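Local structure of probable sugar ABC transporter, sugar-binding protein (Streptococcus pneumoniae, 2W7Y) at residues 53-56 / 57-61; 337-340 / 341-345. The protein probably serves as the extracellular sugar-binding component of an ABC transporter, and binds the blood group A trisaccharide. All coordinates share one frame; numbering follows the deposited sequence.

In the fold
Two short helical segments, in series along the chain and with centres 11 Å apart, pack on each other beside the glycan pocket of this solute-binding protein. Contact 1 is the first turns of helix 54-69, entered through W53, a pocket residue that touches the fucose. Contact 2, in the last turns of helix 335-343, packs beside contact 1. Apolar groups join them: CE of the selenomethionine M59 sits 3.3 Å from V345 CG1, V55 CG1 3.7 Å from the same methyl, and the selenium of M59 (SE) 3.9 Å from I341 CD1. The V345 side chain is about 6 Å from the bound galactose and about 9 Å from the fucose.

Contact 1 (53-56 / 57-61); sequences WPVA and KTMRD. With FUC (alpha-L-fucopyranose), chain C.
The carbonyl oxygen of P54 is gripped from two directions: T58 N donates to it at 3.2 Å, in the carbonyl plane and fairly straight (164° at the hydrogen), while a water donates to P54 O at 2.7 Å. The same water is bonded to T58 OG1 at 3.2 Å, so it links the carbonyl of P54 to the hydroxyl of T58 across the first turn of helix 54-69. T58 can reach it because OG1 stands anti to its carbonyl carbon (chi1 -57°), turned back toward the start of the helix. The two following i to i+4 bonds, M59 N to V55 O and R60 N to A56 O, continue the ladder.

R60 illustrates how a long chain can double back along its own helix. A bend at chi3 (-61°) brings NH1 to 3.5 Å from A56 CB, and the guanidinium lays one face over the A56 carbonyl group. Its polar end is held beyond this turn, NH1 bonding to the backbone oxygens of Y46 and H48. On another side of the helix, K57 reaches one turn forward, and its NZ forms a two-pronged salt bridge with D61, 3.0 Å to OD1 and 3.1 Å to OD2, each oxygen using its syn lone pair.

W53 leads into the helix. Its indole has V55 CB over one face, near the rim, and its CZ3 approaches C3 of the fucose at 3.7 Å, obliquely to the ring. H48, itself hydrogen-bonded to the fucose, meets W53 edge-to-face. The chemistry places apolar sugar contact and a backbone-binding guanidinium on the same helix start: W53 offers the fucose an apolar contact, whereas R60, one turn further on, ties the start of the helix to the backbone of Y46 and H48, and probably helps to hold that sugar-binding loop in place.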
loop_
_atom_site.group_PDB
_atom_site.type_symbol
_atom_site.label_atom_id
_atom_site.label_comp_id
_atom_site.label_asym_id
_atom_site.label_seq_id
_atom_site.Cartn_x
_atom_site.Cartn_y
_atom_site.Cartn_z
ATOM N N TRP A 53 -17.137 -2.175 -7.317
ATOM C CA TRP A 53 -15.759 -1.952 -7.771
ATOM C C TRP A 53 -15.462 -2.763 -9.041
ATOM O O TRP A 53 -15.132 -3.949 -8.954
ATOM C CB TRP A 53 -14.746 -2.283 -6.658
ATOM C CG TRP A 53 -13.378 -1.668 -6.848
ATOM C CD1 TRP A 53 -13.093 -0.449 -7.400
ATOM C CD2 TRP A 53 -12.118 -2.229 -6.450
ATOM N NE1 TRP A 53 -11.738 -0.224 -7.385
ATOM C CE2 TRP A 53 -11.114 -1.299 -6.806
ATOM C CE3 TRP A 53 -11.738 -3.431 -5.839
ATOM C CZ2 TRP A 53 -9.752 -1.533 -6.571
ATOM C CZ3 TRP A 53 -10.382 -3.664 -5.603
ATOM C CH2 TRP A 53 -9.407 -2.715 -5.969
ATOM N N PRO A 54 -15.595 -2.126 -10.225
ATOM C CA PRO A 54 -15.368 -2.760 -11.533
ATOM C C PRO A 54 -13.989 -3.404 -11.689
ATOM O O PRO A 54 -13.836 -4.337 -12.482
ATOM C CB PRO A 54 -15.513 -1.595 -12.519
ATOM C CG PRO A 54 -16.362 -0.615 -11.826
ATOM C CD PRO A 54 -16.002 -0.717 -10.374
ATOM N N VAL A 55 -13.006 -2.902 -10.940
ATOM C CA VAL A 55 -11.630 -3.407 -10.968
ATOM C C VAL A 55 -11.561 -4.880 -10.560
ATOM O O VAL A 55 -10.806 -5.659 -11.150
ATOM C CB VAL A 55 -10.688 -2.547 -10.076
ATOM C CG1 VAL A 55 -9.341 -3.232 -9.862
ATOM C CG2 VAL A 55 -10.492 -1.156 -10.680
ATOM N N ALA A 56 -12.363 -5.251 -9.566
ATOM C CA ALA A 56 -12.405 -6.626 -9.066
ATOM C C ALA A 56 -12.798 -7.620 -10.162
ATOM O O ALA A 56 -12.182 -8.682 -10.292
ATOM C CB ALA A 56 -13.353 -6.729 -7.884
ATOM N N LYS A 57 -13.810 -7.256 -10.949
ATOM C CA LYS A 57 -14.301 -8.066 -12.058
ATOM C C LYS A 57 -13.231 -8.231 -13.139
ATOM O O LYS A 57 -13.048 -9.327 -13.677
ATOM C CB LYS A 57 -15.564 -7.428 -12.650
ATOM C CG LYS A 57 -16.594 -8.415 -13.177
ATOM C CD LYS A 57 -16.315 -8.827 -14.605
ATOM C CE LYS A 57 -17.170 -10.009 -15.011
ATOM N NZ LYS A 57 -16.918 -10.384 -16.423
ATOM N N THR A 58 -12.534 -7.137 -13.453
ATOM C CA THR A 58 -11.409 -7.158 -14.385
ATOM C C THR A 58 -10.344 -8.156 -13.922
ATOM O O THR A 58 -9.866 -8.968 -14.717
ATOM C CB THR A 58 -10.779 -5.758 -14.544
ATOM O OG1 THR A 58 -11.780 -4.824 -14.972
ATOM C CG2 THR A 58 -9.645 -5.779 -15.560
HETATM N N MSE A 59 -9.996 -8.097 -12.637
HETATM C CA MSE A 59 -9.011 -9.005 -12.047
HETATM C C MSE A 59 -9.459 -10.461 -12.118
HETATM O O MSE A 59 -8.676 -11.327 -12.499
HETATM C CB MSE A 59 -8.726 -8.630 -10.591
HETATM C CG MSE A 59 -8.051 -7.294 -10.397
HETATM SE SE MSE A 59 -6.270 -7.193 -11.172
HETATM C CE MSE A 59 -5.681 -5.667 -10.162
ATOM N N ARG A 60 -10.717 -10.716 -11.746
ATOM C CA ARG A 60 -11.309 -12.058 -11.814
ATOM C C ARG A 60 -11.354 -12.601 -13.244
ATOM O O ARG A 60 -11.218 -13.810 -13.455
ATOM C CB ARG A 60 -12.716 -12.085 -11.195
ATOM C CG ARG A 60 -12.750 -11.879 -9.683
ATOM C CD ARG A 60 -14.093 -12.280 -9.063
ATOM N NE ARG A 60 -15.226 -11.507 -9.575
ATOM C CZ ARG A 60 -15.649 -10.350 -9.074
ATOM N NH1 ARG A 60 -15.038 -9.799 -8.034
ATOM N NH2 ARG A 60 -16.692 -9.739 -9.619
ATOM N N ASP A 61 -11.546 -11.710 -14.215
ATOM C CA ASP A 61 -11.488 -12.082 -15.635
ATOM C C ASP A 61 -10.081 -12.515 -16.034
ATOM O O ASP A 61 -9.916 -13.476 -16.784
ATOM C CB ASP A 61 -11.971 -10.936 -16.533
ATOM C CG ASP A 61 -13.483 -10.760 -16.504
ATOM O OD1 ASP A 61 -14.193 -11.689 -16.067
ATOM O OD2 ASP A 61 -13.963 -9.686 -16.926
HETATM C C1 FUC C . -6.908 -4.071 -1.391
HETATM C C2 FUC C . -8.357 -3.865 -0.942
HETATM C C3 FUC C . -9.308 -4.272 -2.070
HETATM C C4 FUC C . -9.055 -5.728 -2.464
HETATM C C5 FUC C . -7.576 -5.906 -2.826
HETATM C C6 FUC C . -7.212 -7.358 -3.115
HETATM O O2 FUC C . -8.558 -2.515 -0.608
HETATM O O3 FUC C . -10.656 -4.063 -1.708
HETATM O O4 FUC C . -9.407 -6.592 -1.400
HETATM O O5 FUC C . -6.715 -5.416 -1.808
HETATM O O HOH W 1 -14.932 -4.510 -14.917
#

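Contact 2 (337-340 / 341-345); sequences VQKV and IFEKV
This is a local contact within one helix, between neighbouring turns at the end of 335-343, where the chain leaves for the loop that carries V345 toward the glycan pocket. I341 N donates to V337 O at 2.8 Å, and F342 and E343 repeat the i to i+4 pattern. V340 O keeps the i to i+4 bond from K344 N (2.9 Å) and adds a second from V345 N (3.0 Å), the latter nearly along the C=O axis. The added i to i+5 bond is a pi-type turn, found where alpha-helices run out or bulge; in this member of the bacterial extracellular solute-binding family it leads straight into V345, which packs on helix 54-69.

Side chains meet at both three- and four-residue spacings. K339, extended throughout, runs alongside E343, and its CE lies 3.6 Å from E343 OE2; the charged ends stay 4.8 Å apart between K339 NZ and E343 OE2, so any attraction is probably modest. Q338 and I341 lie side by side, with Q338 OE1 3.9 Å from I341 CG1, while Q338 NE2 bonds to the backbone oxygens of M332 and S334. The V340 and K344 side chains cross at a slant, CG1 of V340 3.8 Å from CB of K344. F342, its ring swung anti to the backbone N (chi1 -177°), packs against helices 356-361 and 366-379.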
loop_
_atom_site.group_PDB
_atom_site.type_symbol
_atom_site.label_atom_id
_atom_site.label_comp_id
_atom_site.label_asym_id
_atom_site.label_seq_id
_atom_site.Cartn_x
_atom_site.Cartn_y
_atom_site.Cartn_z
ATOM N N VAL A 337 -0.729 -8.631 -19.720
ATOM C CA VAL A 337 -1.528 -8.519 -18.495
ATOM C C VAL A 337 -1.257 -7.192 -17.780
ATOM O O VAL A 337 -2.183 -6.555 -17.268
ATOM C CB VAL A 337 -1.310 -9.733 -17.549
ATOM C CG1 VAL A 337 -1.987 -9.516 -16.191
ATOM C CG2 VAL A 337 -1.822 -11.013 -18.204
ATOM N N GLN A 338 0.008 -6.775 -17.765
ATOM C CA GLN A 338 0.406 -5.515 -17.132
ATOM C C GLN A 338 -0.150 -4.278 -17.824
ATOM O O GLN A 338 -0.379 -3.260 -17.173
ATOM C CB GLN A 338 1.925 -5.421 -16.984
ATOM C CG GLN A 338 2.413 -5.419 -15.530
ATOM C CD GLN A 338 1.998 -6.652 -14.775
ATOM O OE1 GLN A 338 1.795 -6.620 -13.557
ATOM N NE2 GLN A 338 1.851 -7.752 -15.497
ATOM N N LYS A 339 -0.367 -4.372 -19.134
ATOM C CA LYS A 339 -1.053 -3.318 -19.879
ATOM C C LYS A 339 -2.497 -3.186 -19.396
ATOM O O LYS A 339 -3.021 -2.081 -19.281
ATOM C CB LYS A 339 -1.012 -3.598 -21.384
ATOM C CG LYS A 339 -1.532 -2.449 -22.241
ATOM C CD LYS A 339 -1.371 -2.723 -23.716
ATOM C CE LYS A 339 -1.783 -1.506 -24.532
ATOM N NZ LYS A 339 -1.451 -1.672 -25.972
ATOM N N VAL A 340 -3.124 -4.322 -19.104
ATOM C CA VAL A 340 -4.461 -4.349 -18.505
ATOM C C VAL A 340 -4.411 -3.806 -17.076
ATOM O O VAL A 340 -5.313 -3.080 -16.659
ATOM C CB VAL A 340 -5.082 -5.773 -18.535
ATOM C CG1 VAL A 340 -6.458 -5.784 -17.877
ATOM C CG2 VAL A 340 -5.175 -6.287 -19.970
ATOM N N ILE A 341 -3.349 -4.149 -16.343
ATOM C CA ILE A 341 -3.126 -3.629 -14.988
ATOM C C ILE A 341 -3.084 -2.098 -14.967
ATOM O O ILE A 341 -3.611 -1.490 -14.049
ATOM C CB ILE A 341 -1.843 -4.228 -14.309
ATOM C CG1 ILE A 341 -1.969 -5.750 -14.089
ATOM C CG2 ILE A 341 -1.517 -3.503 -13.001
ATOM C CD1 ILE A 341 -3.041 -6.201 -13.087
ATOM N N PHE A 342 -2.478 -1.482 -15.979
ATOM C CA PHE A 342 -2.452 -0.019 -16.071
ATOM C C PHE A 342 -3.736 0.600 -16.639
ATOM O O PHE A 342 -4.256 1.561 -16.078
ATOM C CB PHE A 342 -1.221 0.472 -16.852
ATOM C CG PHE A 342 -1.111 1.971 -16.924
ATOM C CD1 PHE A 342 -0.811 2.716 -15.788
ATOM C CD2 PHE A 342 -1.325 2.641 -18.124
ATOM C CE1 PHE A 342 -0.725 4.100 -15.849
ATOM C CE2 PHE A 342 -1.235 4.025 -18.193
ATOM C CZ PHE A 342 -0.937 4.756 -17.055
ATOM N N GLU A 343 -4.245 0.044 -17.740
ATOM C CA GLU A 343 -5.346 0.661 -18.497
ATOM C C GLU A 343 -6.757 0.378 -17.964
ATOM O O GLU A 343 -7.594 1.280 -17.931
ATOM C CB GLU A 343 -5.270 0.274 -19.978
ATOM C CG GLU A 343 -4.058 0.821 -20.721
ATOM C CD GLU A 343 -4.141 0.605 -22.222
ATOM O OE1 GLU A 343 -3.665 1.483 -22.975
ATOM O OE2 GLU A 343 -4.685 -0.434 -22.659
ATOM N N LYS A 344 -7.024 -0.871 -17.583
ATOM C CA LYS A 344 -8.341 -1.271 -17.079
ATOM C C LYS A 344 -8.400 -1.188 -15.558
ATOM O O LYS A 344 -9.295 -0.556 -14.992
ATOM C CB LYS A 344 -8.701 -2.683 -17.552
ATOM C CG LYS A 344 -9.561 -2.731 -18.804
ATOM C CD LYS A 344 -8.758 -2.461 -20.064
ATOM C CE LYS A 344 -9.671 -2.196 -21.251
ATOM N NZ LYS A 344 -10.490 -0.963 -21.062
ATOM N N VAL A 345 -7.453 -1.857 -14.909
ATOM C CA VAL A 345 -7.196 -1.664 -13.494
ATOM C C VAL A 345 -6.446 -0.344 -13.445
ATOM O O VAL A 345 -5.495 -0.146 -14.194
ATOM C CB VAL A 345 -6.298 -2.797 -12.932
ATOM C CG1 VAL A 345 -6.059 -2.617 -11.439
ATOM C CG2 VAL A 345 -6.892 -4.173 -13.249
#